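Local structure of nigritoxine (Vibrio nigripulchritudo, 5M41) at residues Gln38-Phe43 and Asp259-Ser264; Val76-Tyr81 and Asn85-Pro90; Ser399-Pro404 and Lys685-Ala690; Lys406-Asn411 and Thr615-Asn620. The protein is a bacterial toxin that acts on crustaceans and insects. All coordinates share one frame; numbering follows the deposited sequence.

Interaction 1 of 4, residues Gln38-Phe43 and Asp259-Ser264; sequences QNLYQF and DLLVAS
Leu40 and Leu261 are the residues whose CA atoms come nearest across segments 38-43 and 259-264, 7.4 Å apart. The first segment is continuous helix within 34-54, and the second is a late part of helix 253-264. Leu261 supplies the larger share of the apolar contact: its CB points at the facing helix, and with CG beside its own backbone N (chi1 -69°) its CD1 methyl reaches Leu40 CD1 at 3.8 Å. That same methyl of Leu261 also rests 4.0 Å from Leu40 CB, so one branch meets both the root and the end of its partner. The two leucines cross at about a right angle. The contact joins two helical segments 216 residues apart in the chain; helix 206-215 covers the first, packing Leu207 against Leu40 and Ala214 against Phe43, and strand 229-230 lies against the second. Beside the leucines, Asn39 OD1 and Ser264 OG stand 4.1 Å apart, neighbours but not bonded. Ser264 instead turns its hydroxyl back on its own helix, and OG donates to Leu261 O at 2.7 Å, tilted 29° from the carbonyl plane. The backbone of Ser264 is bonded in turn to Ser224, beyond the helix pair.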
loop_
_atom_site.group_PDB
_atom_site.type_symbol
_atom_site.label_atom_id
_atom_site.label_comp_id
_atom_site.label_asym_id
_atom_site.label_seq_id
_atom_site.Cartn_x
_atom_site.Cartn_y
_atom_site.Cartn_z
ATOM N N GLN A 38 6.122 34.372 -10.736
ATOM C CA GLN A 38 5.407 35.561 -11.210
ATOM C C GLN A 38 3.897 35.314 -11.255
ATOM O O GLN A 38 3.085 36.173 -10.829
ATOM C CB GLN A 38 5.921 35.988 -12.603
ATOM C CG GLN A 38 7.386 36.424 -12.555
ATOM C CD GLN A 38 7.998 36.696 -13.913
ATOM O OE1 GLN A 38 7.325 36.641 -14.932
ATOM N NE2 GLN A 38 9.288 36.977 -13.928
ATOM N N ASN A 39 3.525 34.153 -11.784
ATOM C CA ASN A 39 2.121 33.768 -11.861
ATOM C C ASN A 39 1.517 33.702 -10.453
ATOM O O ASN A 39 0.391 34.134 -10.230
ATOM C CB ASN A 39 1.975 32.385 -12.494
ATOM C CG ASN A 39 2.153 32.387 -14.006
ATOM O OD1 ASN A 39 2.214 31.323 -14.616
ATOM N ND2 ASN A 39 2.279 33.538 -14.598
ATOM N N LEU A 40 2.253 33.105 -9.519
ATOM C CA LEU A 40 1.804 33.072 -8.120
ATOM C C LEU A 40 1.513 34.505 -7.623
ATOM O O LEU A 40 0.441 34.778 -7.029
ATOM C CB LEU A 40 2.876 32.399 -7.254
ATOM C CG LEU A 40 2.689 32.075 -5.780
ATOM C CD1 LEU A 40 3.786 31.086 -5.327
ATOM C CD2 LEU A 40 2.808 33.344 -4.938
ATOM N N TYR A 41 2.478 35.408 -7.808
ATOM C CA TYR A 41 2.254 36.787 -7.347
ATOM C C TYR A 41 1.098 37.444 -8.102
ATOM O O TYR A 41 0.274 38.156 -7.510
ATOM C CB TYR A 41 3.524 37.618 -7.470
ATOM C CG TYR A 41 4.276 37.702 -6.137
ATOM C CD1 TYR A 41 3.756 38.443 -5.077
ATOM C CD2 TYR A 41 5.478 37.016 -5.933
ATOM C CE1 TYR A 41 4.422 38.518 -3.854
ATOM C CE2 TYR A 41 6.150 37.098 -4.714
ATOM C CZ TYR A 41 5.615 37.854 -3.680
ATOM O OH TYR A 41 6.286 37.966 -2.464
ATOM N N GLN A 42 1.027 37.155 -9.406
ATOM C CA GLN A 42 0.005 37.719 -10.255
ATOM C C GLN A 42 -1.382 37.347 -9.742
ATOM O O GLN A 42 -2.262 38.207 -9.687
ATOM C CB GLN A 42 0.190 37.230 -11.683
ATOM C CG GLN A 42 -0.804 37.779 -12.666
ATOM C CD GLN A 42 -0.233 38.943 -13.414
ATOM O OE1 GLN A 42 0.453 39.796 -12.840
ATOM N NE2 GLN A 42 -0.501 38.993 -14.709
ATOM N N PHE A 43 -1.578 36.069 -9.385
ATOM C CA PHE A 43 -2.869 35.619 -8.847
ATOM C C PHE A 43 -3.202 36.245 -7.494
ATOM O O PHE A 43 -4.363 36.568 -7.246
ATOM C CB PHE A 43 -2.935 34.094 -8.728
ATOM C CG PHE A 43 -3.145 33.378 -10.046
ATOM C CD1 PHE A 43 -4.203 33.727 -10.894
ATOM C CD2 PHE A 43 -2.320 32.303 -10.410
ATOM C CE1 PHE A 43 -4.419 33.061 -12.104
ATOM C CE2 PHE A 43 -2.536 31.623 -11.612
ATOM C CZ PHE A 43 -3.580 32.005 -12.466
ATOM N N ASP A 259 1.550 22.209 -6.716
ATOM C CA ASP A 259 1.611 21.219 -7.800
ATOM C C ASP A 259 1.005 21.812 -9.090
ATOM O O ASP A 259 1.492 21.576 -10.197
ATOM C CB ASP A 259 0.808 19.962 -7.439
ATOM C CG ASP A 259 1.465 19.100 -6.361
ATOM O OD1 ASP A 259 2.641 19.340 -5.987
ATOM O OD2 ASP A 259 0.758 18.175 -5.859
ATOM N N LEU A 260 -0.105 22.529 -8.938
ATOM C CA LEU A 260 -0.760 23.164 -10.079
ATOM C C LEU A 260 0.148 24.204 -10.749
ATOM O O LEU A 260 0.215 24.283 -11.985
ATOM C CB LEU A 260 -2.093 23.802 -9.648
ATOM C CG LEU A 260 -2.821 24.508 -10.821
ATOM C CD1 LEU A 260 -4.318 24.343 -10.738
ATOM C CD2 LEU A 260 -2.460 25.995 -10.889
ATOM N N LEU A 261 0.815 25.021 -9.933
ATOM C CA LEU A 261 1.732 26.046 -10.463
ATOM C C LEU A 261 2.893 25.415 -11.236
ATOM O O LEU A 261 3.331 25.953 -12.246
ATOM C CB LEU A 261 2.283 26.942 -9.355
ATOM C CG LEU A 261 1.286 27.895 -8.672
ATOM C CD1 LEU A 261 1.937 28.561 -7.468
ATOM C CD2 LEU A 261 0.825 28.966 -9.659
ATOM N N VAL A 262 3.391 24.278 -10.747
ATOM C CA VAL A 262 4.412 23.537 -11.500
ATOM C C VAL A 262 3.808 23.025 -12.822
ATOM O O VAL A 262 4.420 23.175 -13.878
ATOM C CB VAL A 262 5.030 22.394 -10.667
ATOM C CG1 VAL A 262 5.985 21.540 -11.516
ATOM C CG2 VAL A 262 5.788 22.954 -9.450
ATOM N N ALA A 263 2.620 22.419 -12.766
ATOM C CA ALA A 263 1.981 21.938 -14.011
ATOM C C ALA A 263 1.705 23.069 -14.978
ATOM O O ALA A 263 1.731 22.847 -16.178
ATOM C CB ALA A 263 0.695 21.149 -13.740
ATOM N N SER A 264 1.461 24.279 -14.472
ATOM C CA SER A 264 1.150 25.392 -15.369
ATOM C C SER A 264 2.339 25.756 -16.245
ATOM O O SER A 264 2.153 26.218 -17.363
ATOM C CB SER A 264 0.670 26.640 -14.611
ATOM O OG SER A 264 1.783 27.283 -13.998
#

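Interaction 2 of 4, residues Val76-Tyr81 and Asn85-Pro90; sequences VDIYTY and NMFFMP
Asp77 meets Pro90 at one end of this pair of strands, with Asp77 O 3.4 Å from Pro90 CD. A water joins the same two residues by donating to both Asp77 O and Pro90 O. Next, Ile78 sends its branches to different partners: CG2 lies 3.8 Å from Phe87 CB, while CG1, held beside the backbone N (chi1 -67°), carries CD1 to 3.7 Å from Met89 CG, the isoleucine and methionine running side by side. Tyr79 forms the hydrogen-bonded antiparallel pair with Phe88, Tyr79 N donating to Phe88 O at 2.9 Å and Phe88 N returning a bond to Tyr79 O at 3.0 Å. This is a beta hairpin, strand 77-80 with strand 86-90, whose directions differ by 145°. Its strands lie inside a five-stranded antiparallel sheet, between 98-102 and 170-173. On the face carrying Tyr79 and Phe88, the two rings are nearly parallel, their planes 4° apart but stepped, and meet rim to rim, neither over the face of the other. Pro90 CG instead sits over a face of the Tyr79 ring, 4.0 Å from its centroid, a CH-pi contact; the Tyr79 hydroxyl is bonded to Ser95 O. Thr80 turns to the other face, where its OG1 is bonded to Arg170 NE. Tyr81 then reaches across the second strand, OH 3.2 Å from Phe88 CB, while a second water accepts from Tyr81 N and donates to Met86 O.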
loop_
_atom_site.group_PDB
_atom_site.type_symbol
_atom_site.label_atom_id
_atom_site.label_comp_id
_atom_site.label_asym_id
_atom_site.label_seq_id
_atom_site.Cartn_x
_atom_site.Cartn_y
_atom_site.Cartn_z
ATOM N N VAL A 76 -1.883 51.299 -16.641
ATOM C CA VAL A 76 -2.156 51.517 -15.220
ATOM C C VAL A 76 -0.832 51.679 -14.469
ATOM O O VAL A 76 -0.023 50.740 -14.413
ATOM C CB VAL A 76 -3.001 50.367 -14.627
ATOM C CG1 VAL A 76 -3.251 50.557 -13.140
ATOM C CG2 VAL A 76 -4.326 50.241 -15.350
ATOM N N ASP A 77 -0.615 52.872 -13.922
ATOM C CA ASP A 77 0.594 53.190 -13.165
ATOM C C ASP A 77 0.600 52.534 -11.783
ATOM O O ASP A 77 -0.405 52.552 -11.063
ATOM C CB ASP A 77 0.749 54.711 -12.962
ATOM C CG ASP A 77 1.027 55.468 -14.248
ATOM O OD1 ASP A 77 1.144 54.861 -15.330
ATOM O OD2 ASP A 77 1.145 56.704 -14.170
ATOM N N ILE A 78 1.757 51.998 -11.410
ATOM C CA ILE A 78 1.988 51.431 -10.079
ATOM C C ILE A 78 3.286 52.032 -9.566
ATOM O O ILE A 78 4.223 52.203 -10.337
ATOM C CB ILE A 78 2.170 49.885 -10.144
ATOM C CG1 ILE A 78 0.871 49.186 -10.554
ATOM C CG2 ILE A 78 2.659 49.335 -8.818
ATOM C CD1 ILE A 78 -0.299 49.402 -9.615
ATOM N N TYR A 79 3.370 52.343 -8.276
ATOM C CA TYR A 79 4.664 52.698 -7.705
ATOM C C TYR A 79 5.264 51.471 -7.016
ATOM O O TYR A 79 4.569 50.771 -6.281
ATOM C CB TYR A 79 4.557 53.820 -6.677
ATOM C CG TYR A 79 3.857 55.090 -7.141
ATOM C CD1 TYR A 79 3.943 55.522 -8.459
ATOM C CD2 TYR A 79 3.151 55.883 -6.237
ATOM C CE1 TYR A 79 3.309 56.691 -8.882
ATOM C CE2 TYR A 79 2.517 57.059 -6.643
ATOM C CZ TYR A 79 2.603 57.456 -7.966
ATOM O OH TYR A 79 1.991 58.613 -8.403
ATOM N N THR A 80 6.561 51.252 -7.221
ATOM C CA THR A 80 7.263 50.172 -6.569
ATOM C C THR A 80 8.113 50.722 -5.431
ATOM O O THR A 80 8.423 51.915 -5.401
ATOM C CB THR A 80 8.160 49.394 -7.553
ATOM O OG1 THR A 80 9.068 50.302 -8.182
ATOM C CG2 THR A 80 7.304 48.692 -8.595
ATOM N N TYR A 81 8.468 49.843 -4.508
ATOM C CA TYR A 81 9.106 50.222 -3.259
ATOM C C TYR A 81 10.203 49.225 -2.986
ATOM O O TYR A 81 10.099 48.052 -3.379
ATOM C CB TYR A 81 8.120 50.024 -2.111
ATOM C CG TYR A 81 6.929 50.949 -2.025
ATOM C CD1 TYR A 81 7.077 52.329 -2.139
ATOM C CD2 TYR A 81 5.672 50.446 -1.730
ATOM C CE1 TYR A 81 5.986 53.188 -2.013
ATOM C CE2 TYR A 81 4.567 51.285 -1.608
ATOM C CZ TYR A 81 4.735 52.650 -1.743
ATOM O OH TYR A 81 3.662 53.478 -1.601
ATOM N N ASN A 85 6.400 42.405 -1.008
ATOM C CA ASN A 85 4.927 42.235 -0.997
ATOM C C ASN A 85 4.113 43.527 -1.105
ATOM O O ASN A 85 2.893 43.515 -0.884
ATOM C CB ASN A 85 4.478 41.494 0.266
ATOM C CG ASN A 85 5.041 40.070 0.342
ATOM O OD1 ASN A 85 5.044 39.340 -0.658
ATOM N ND2 ASN A 85 5.506 39.670 1.529
ATOM N N MET A 86 4.778 44.641 -1.381
ATOM C CA MET A 86 4.118 45.955 -1.305
ATOM C C MET A 86 4.322 46.792 -2.532
ATOM O O MET A 86 5.374 46.722 -3.197
ATOM C CB MET A 86 4.624 46.731 -0.081
ATOM C CG MET A 86 4.319 46.050 1.249
ATOM S SD MET A 86 5.096 46.875 2.657
ATOM C CE MET A 86 4.363 48.505 2.468
ATOM N N PHE A 87 3.297 47.579 -2.848
ATOM C CA PHE A 87 3.333 48.517 -3.961
ATOM C C PHE A 87 2.206 49.530 -3.740
ATOM O O PHE A 87 1.392 49.345 -2.851
ATOM C CB PHE A 87 3.169 47.801 -5.329
ATOM C CG PHE A 87 1.914 46.964 -5.440
ATOM C CD1 PHE A 87 0.725 47.510 -5.947
ATOM C CD2 PHE A 87 1.916 45.623 -5.036
ATOM C CE1 PHE A 87 -0.436 46.745 -6.052
ATOM C CE2 PHE A 87 0.745 44.853 -5.149
ATOM C CZ PHE A 87 -0.416 45.406 -5.665
ATOM N N PHE A 88 2.179 50.587 -4.552
ATOM C CA PHE A 88 1.144 51.640 -4.462
ATOM C C PHE A 88 0.370 51.774 -5.760
ATOM O O PHE A 88 0.960 51.731 -6.854
ATOM C CB PHE A 88 1.798 52.994 -4.170
ATOM C CG PHE A 88 0.854 54.026 -3.576
ATOM C CD1 PHE A 88 0.469 53.953 -2.239
ATOM C CD2 PHE A 88 0.411 55.094 -4.336
ATOM C CE1 PHE A 88 -0.377 54.907 -1.687
ATOM C CE2 PHE A 88 -0.440 56.062 -3.789
ATOM C CZ PHE A 88 -0.817 55.970 -2.456
ATOM N N MET A 89 -0.945 51.952 -5.635
ATOM C CA MET A 89 -1.796 52.222 -6.778
ATOM C C MET A 89 -2.304 53.671 -6.673
ATOM O O MET A 89 -3.268 53.950 -5.958
ATOM C CB MET A 89 -2.958 51.240 -6.817
ATOM C CG MET A 89 -2.522 49.789 -6.629
ATOM S SD MET A 89 -3.954 48.708 -6.673
ATOM C CE MET A 89 -4.318 48.892 -8.418
ATOM N N PRO A 90 -1.626 54.604 -7.355
ATOM C CA PRO A 90 -2.023 56.009 -7.254
ATOM C C PRO A 90 -3.369 56.213 -7.924
ATOM O O PRO A 90 -3.674 55.524 -8.919
ATOM C CB PRO A 90 -0.927 56.734 -8.028
ATOM C CG PRO A 90 -0.480 55.723 -9.048
ATOM C CD PRO A 90 -0.503 54.423 -8.284
HETATM O O HOH W 1 -3.026 52.945 -9.866
HETATM O O HOH W 2 7.015 47.210 -5.229
#

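Interaction 3 of 4, residues Ser399-Pro404 and Lys685-Ala690; sequences SASGRP and KNDEFA
Ser401 and Asp687 make the tightest approach between this loop and the start of helix 688-704, and it is a contact of methylene with carboxylate: Ser401 CB lies 3.1 Å from Asp687 OD2, whereas the serine hydroxyl OG is farther from that oxygen, at 3.8 Å. A looser touch brings Phe689 CE2 to 4.2 Å from Ala400 O. The one close N/O pair across the segments is not a hydrogen bond: Arg403 extends its chain from CG to NE, and NE comes 3.2 Å from Asn686 O, but the angle is poor and the carbonyl meets the guanidinium obliquely. The true hydrogen bonds lie within each segment. Asp687 is the N-cap of its helix: OD1 accepts from Ala690 N at 3.0 Å with an N-H...O angle of 164°, approached from above the carboxylate plane. A chi1 of -172° swings the Asp687 carboxylate away from its own N and into place for this bond, while OD2 is taken by a salt bridge to Lys613. In the loop, Ser399 OG accepts from Gly402 N at 2.9 Å, an ST motif that draws the turn together at Gly402, whose positive phi suits glycine. The backbone of Ser399 is bonded to Gly338 and Gly339, tying the loop to the turn between strands 328-336 and 340-348. Beyond the pair, Leu554 of helix 546-555 also packs on Phe689.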
loop_
_atom_site.group_PDB
_atom_site.type_symbol
_atom_site.label_atom_id
_atom_site.label_comp_id
_atom_site.label_asym_id
_atom_site.label_seq_id
_atom_site.Cartn_x
_atom_site.Cartn_y
_atom_site.Cartn_z
ATOM N N SER A 399 -8.773 -12.137 2.366
ATOM C CA SER A 399 -7.823 -12.435 1.297
ATOM C C SER A 399 -6.868 -13.573 1.682
ATOM O O SER A 399 -6.111 -13.458 2.646
ATOM C CB SER A 399 -6.997 -11.197 0.980
ATOM O OG SER A 399 -6.029 -11.487 -0.007
ATOM N N ALA A 400 -6.896 -14.648 0.906
ATOM C CA ALA A 400 -5.935 -15.742 1.038
ATOM C C ALA A 400 -4.497 -15.258 0.817
ATOM O O ALA A 400 -3.601 -15.634 1.553
ATOM C CB ALA A 400 -6.280 -16.878 0.085
ATOM N N SER A 401 -4.308 -14.391 -0.171
ATOM C CA SER A 401 -2.971 -13.994 -0.644
ATOM C C SER A 401 -2.386 -12.746 0.033
ATOM O O SER A 401 -1.180 -12.509 -0.033
ATOM C CB SER A 401 -3.029 -13.761 -2.154
ATOM O OG SER A 401 -4.043 -12.796 -2.479
ATOM N N GLY A 402 -3.236 -11.951 0.680
ATOM C CA GLY A 402 -2.819 -10.641 1.212
ATOM C C GLY A 402 -2.488 -9.706 0.045
ATOM O O GLY A 402 -1.649 -8.805 0.154
ATOM N N ARG A 403 -3.150 -9.931 -1.082
ATOM C CA ARG A 403 -2.806 -9.225 -2.307
ATOM C C ARG A 403 -4.060 -8.921 -3.110
ATOM O O ARG A 403 -4.312 -9.527 -4.138
ATOM C CB ARG A 403 -1.824 -10.056 -3.116
ATOM C CG ARG A 403 -1.222 -9.314 -4.282
ATOM C CD ARG A 403 -0.103 -10.135 -4.879
ATOM N NE ARG A 403 0.536 -9.334 -5.903
ATOM C CZ ARG A 403 1.697 -8.706 -5.737
ATOM N NH1 ARG A 403 2.353 -8.827 -4.584
ATOM N NH2 ARG A 403 2.198 -7.974 -6.731
ATOM N N PRO A 404 -4.873 -7.990 -2.622
ATOM C CA PRO A 404 -6.105 -7.710 -3.331
ATOM C C PRO A 404 -5.867 -7.102 -4.720
ATOM O O PRO A 404 -6.741 -7.200 -5.589
ATOM C CB PRO A 404 -6.800 -6.685 -2.430
ATOM C CG PRO A 404 -6.155 -6.826 -1.112
ATOM C CD PRO A 404 -4.741 -7.180 -1.403
ATOM N N LYS A 685 0.760 -16.414 -11.836
ATOM C CA LYS A 685 2.039 -15.873 -11.387
ATOM C C LYS A 685 1.937 -14.529 -10.653
ATOM O O LYS A 685 2.853 -14.179 -9.918
ATOM C CB LYS A 685 2.988 -15.747 -12.572
ATOM C CG LYS A 685 4.408 -16.204 -12.282
ATOM C CD LYS A 685 5.266 -16.016 -13.529
ATOM C CE LYS A 685 6.586 -16.772 -13.413
ATOM N NZ LYS A 685 7.378 -16.691 -14.675
ATOM N N ASN A 686 0.840 -13.792 -10.848
ATOM C CA ASN A 686 0.557 -12.570 -10.074
ATOM C C ASN A 686 0.437 -12.834 -8.576
ATOM O O ASN A 686 0.717 -11.950 -7.754
ATOM C CB ASN A 686 -0.753 -11.920 -10.529
ATOM C CG ASN A 686 -0.678 -11.353 -11.936
ATOM O OD1 ASN A 686 0.405 -11.146 -12.483
ATOM N ND2 ASN A 686 -1.840 -11.079 -12.522
ATOM N N ASP A 687 -0.002 -14.038 -8.215
ATOM C CA ASP A 687 -0.042 -14.423 -6.799
ATOM C C ASP A 687 1.127 -15.369 -6.488
ATOM O O ASP A 687 0.979 -16.600 -6.470
ATOM C CB ASP A 687 -1.396 -15.047 -6.474
ATOM C CG ASP A 687 -1.611 -15.305 -4.989
ATOM O OD1 ASP A 687 -0.669 -15.227 -4.167
ATOM O OD2 ASP A 687 -2.770 -15.611 -4.637
ATOM N N GLU A 688 2.292 -14.773 -6.247
ATOM C CA GLU A 688 3.509 -15.525 -5.964
ATOM C C GLU A 688 3.405 -16.361 -4.695
ATOM O O GLU A 688 3.982 -17.450 -4.609
ATOM C CB GLU A 688 4.688 -14.567 -5.810
ATOM C CG GLU A 688 5.316 -14.145 -7.120
ATOM C CD GLU A 688 6.502 -13.219 -6.897
ATOM O OE1 GLU A 688 6.305 -12.097 -6.356
ATOM O OE2 GLU A 688 7.632 -13.616 -7.262
ATOM N N PHE A 689 2.698 -15.835 -3.705
ATOM C CA PHE A 689 2.502 -16.545 -2.442
ATOM C C PHE A 689 1.785 -17.877 -2.680
ATOM O O PHE A 689 2.231 -18.926 -2.188
ATOM C CB PHE A 689 1.756 -15.657 -1.442
ATOM C CG PHE A 689 1.582 -16.280 -0.066
ATOM C CD1 PHE A 689 2.621 -16.244 0.866
ATOM C CD2 PHE A 689 0.370 -16.881 0.295
ATOM C CE1 PHE A 689 2.451 -16.792 2.144
ATOM C CE2 PHE A 689 0.200 -17.432 1.561
ATOM C CZ PHE A 689 1.242 -17.381 2.487
ATOM N N ALA A 690 0.696 -17.843 -3.448
ATOM C CA ALA A 690 -0.042 -19.042 -3.770
ATOM C C ALA A 690 0.807 -20.004 -4.561
ATOM O O ALA A 690 0.927 -21.166 -4.180
ATOM C CB ALA A 690 -1.316 -18.720 -4.533
#

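Interaction 4 of 4, residues Lys406-Asn411 and Thr615-Asn620; sequences KSKIGN and TGDFEN
Lys408 reaches from helix 406-415 to the carboxylate of Asp617, its ammonium NZ lying 3.1 Å from OD2 and, at the same distance, near OD1. This salt bridge is in effect the whole contact: the two backbones stay well apart, with the CA atoms of Lys408 and Asp617 separated by 10.2 Å. The lysine chain runs extended as far as CE and bends at the last bond (chi4 71°), which sets NZ facing both oxygens of Asp617; the two side chains lie at a slant to each other. The hydrogen bond from NZ to OD2 that forms part of the bridge is weak. Asp617 has a second task as the N-cap of helix 618-621. Its OD1 accepts from Asn620 N at 3.2 Å, the donor standing 69° out of the carboxylate plane. Just before it, Thr615 OG1 accepts from Asp617 N at 3.0 Å, an ST turn, and Gly616, with positive phi, lets the chain leave helix 603-614 and begin the next within a few residues. The short helix is seated by Phe618, whose ring meets Trp628 edge-to-face, while Ile409 packs helix 406-415 onto Leu392 and Val395. Asp617 thus answers both a lysine charge and the N-terminal end of a helix, two influences that would probably favour its ionised form. Since the bridge is a single surface link with a weak hydrogen bond, its strength is likely modest.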
loop_
_atom_site.group_PDB
_atom_site.type_symbol
_atom_site.label_atom_id
_atom_site.label_comp_id
_atom_site.label_asym_id
_atom_site.label_seq_id
_atom_site.Cartn_x
_atom_site.Cartn_y
_atom_site.Cartn_z
ATOM N N LYS A 406 -4.001 -3.607 -7.013
ATOM C CA LYS A 406 -4.105 -2.133 -7.062
ATOM C C LYS A 406 -5.495 -1.639 -7.456
ATOM O O LYS A 406 -6.032 -0.716 -6.856
ATOM C CB LYS A 406 -3.057 -1.571 -8.028
ATOM C CG LYS A 406 -1.663 -1.490 -7.436
ATOM C CD LYS A 406 -0.705 -0.738 -8.361
ATOM C CE LYS A 406 0.728 -0.929 -7.895
ATOM N NZ LYS A 406 1.698 -0.173 -8.730
ATOM N N SER A 407 -6.087 -2.312 -8.427
ATOM C CA SER A 407 -7.391 -1.952 -8.931
ATOM C C SER A 407 -8.505 -2.119 -7.882
ATOM O O SER A 407 -9.267 -1.187 -7.646
ATOM C CB SER A 407 -7.672 -2.746 -10.208
ATOM O OG SER A 407 -9.056 -2.792 -10.464
ATOM N N LYS A 408 -8.583 -3.285 -7.236
ATOM C CA LYS A 408 -9.531 -3.491 -6.125
ATOM C C LYS A 408 -9.331 -2.495 -4.982
ATOM O O LYS A 408 -10.296 -1.955 -4.445
ATOM C CB LYS A 408 -9.436 -4.912 -5.564
ATOM C CG LYS A 408 -10.364 -5.931 -6.224
ATOM C CD LYS A 408 -10.147 -7.301 -5.592
ATOM C CE LYS A 408 -11.126 -8.344 -6.101
ATOM N NZ LYS A 408 -10.840 -8.734 -7.502
ATOM N N ILE A 409 -8.080 -2.241 -4.604
ATOM C CA ILE A 409 -7.838 -1.273 -3.537
ATOM C C ILE A 409 -8.302 0.118 -3.972
ATOM O O ILE A 409 -9.050 0.784 -3.242
ATOM C CB ILE A 409 -6.364 -1.262 -3.074
ATOM C CG1 ILE A 409 -6.029 -2.602 -2.392
ATOM C CG2 ILE A 409 -6.132 -0.104 -2.141
ATOM C CD1 ILE A 409 -4.550 -2.931 -2.326
ATOM N N GLY A 410 -7.891 0.543 -5.167
ATOM C CA GLY A 410 -8.295 1.857 -5.676
ATOM C C GLY A 410 -9.811 2.040 -5.701
ATOM O O GLY A 410 -10.330 3.082 -5.283
ATOM N N ASN A 411 -10.515 1.022 -6.195
ATOM C CA ASN A 411 -11.985 1.019 -6.255
ATOM C C ASN A 411 -12.645 1.071 -4.883
ATOM O O ASN A 411 -13.663 1.743 -4.707
ATOM C CB ASN A 411 -12.491 -0.209 -7.009
ATOM C CG ASN A 411 -12.098 -0.200 -8.472
ATOM O OD1 ASN A 411 -11.583 0.794 -8.990
ATOM N ND2 ASN A 411 -12.350 -1.311 -9.151
ATOM N N THR A 615 -8.236 -16.722 -14.238
ATOM C CA THR A 615 -9.068 -15.564 -14.567
ATOM C C THR A 615 -8.448 -14.253 -14.076
ATOM O O THR A 615 -8.815 -13.168 -14.548
ATOM C CB THR A 615 -10.475 -15.664 -13.949
ATOM O OG1 THR A 615 -10.373 -15.590 -12.523
ATOM C CG2 THR A 615 -11.199 -16.954 -14.400
ATOM N N GLY A 616 -7.514 -14.357 -13.130
ATOM C CA GLY A 616 -6.936 -13.179 -12.496
ATOM C C GLY A 616 -7.787 -12.665 -11.350
ATOM O O GLY A 616 -7.356 -11.787 -10.611
ATOM N N ASP A 617 -8.995 -13.213 -11.206
ATOM C CA ASP A 617 -9.901 -12.847 -10.113
ATOM C C ASP A 617 -10.638 -14.071 -9.548
ATOM O O ASP A 617 -11.831 -14.278 -9.807
ATOM C CB ASP A 617 -10.889 -11.772 -10.585
ATOM C CG ASP A 617 -11.702 -11.154 -9.438
ATOM O OD1 ASP A 617 -11.662 -11.654 -8.286
ATOM O OD2 ASP A 617 -12.404 -10.154 -9.703
ATOM N N PHE A 618 -9.939 -14.858 -8.737
ATOM C CA PHE A 618 -10.522 -16.068 -8.182
ATOM C C PHE A 618 -11.863 -15.811 -7.507
ATOM O O PHE A 618 -12.824 -16.541 -7.753
ATOM C CB PHE A 618 -9.568 -16.718 -7.175
ATOM C CG PHE A 618 -9.985 -18.103 -6.754
ATOM C CD1 PHE A 618 -9.505 -19.216 -7.429
ATOM C CD2 PHE A 618 -10.870 -18.290 -5.692
ATOM C CE1 PHE A 618 -9.877 -20.489 -7.045
ATOM C CE2 PHE A 618 -11.247 -19.566 -5.296
ATOM C CZ PHE A 618 -10.750 -20.669 -5.982
ATOM N N GLU A 619 -11.921 -14.796 -6.648
ATOM C CA GLU A 619 -13.133 -14.506 -5.870
ATOM C C GLU A 619 -14.354 -14.317 -6.749
ATOM O O GLU A 619 -15.441 -14.775 -6.413
ATOM C CB GLU A 619 -12.961 -13.266 -4.997
ATOM C CG GLU A 619 -12.393 -13.568 -3.625
ATOM C CD GLU A 619 -13.009 -12.732 -2.512
ATOM O OE1 GLU A 619 -12.246 -12.079 -1.772
ATOM O OE2 GLU A 619 -14.251 -12.742 -2.364
ATOM N N ASN A 620 -14.169 -13.635 -7.874
ATOM C CA ASN A 620 -15.260 -13.425 -8.814
ATOM C C ASN A 620 -15.811 -14.731 -9.372
ATOM O O ASN A 620 -17.020 -14.873 -9.528
ATOM C CB ASN A 620 -14.825 -12.521 -9.969
ATOM C CG ASN A 620 -15.917 -12.340 -10.996
ATOM O OD1 ASN A 620 -16.901 -11.646 -10.760
ATOM N ND2 ASN A 620 -15.759 -12.987 -12.136
#

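Overall arrangement
The four contacts fall into two pairs, one out in the N-terminal part, the other near the middle of the chain. Interaction 2 is nested within the loop closed by interaction 1, their centres 21 Å apart; they meet where Tyr41 OH lies 2.6 Å from Asn85 OD1, a probable hydrogen bond joining helix 34-54 to the hairpin. Farther along, interaction 4 is nested in the loop closed by interaction 3, centres 11 Å apart and Pro404 packing on Ile409. Between the pairs, centres are about 39 to 64 Å apart. Residues 399-411, following helix 386-396, thus meet the C-terminal part twice, at 615-620 and 685-690, while the hairpin and helices 34-54 and 253-264 group together far from them.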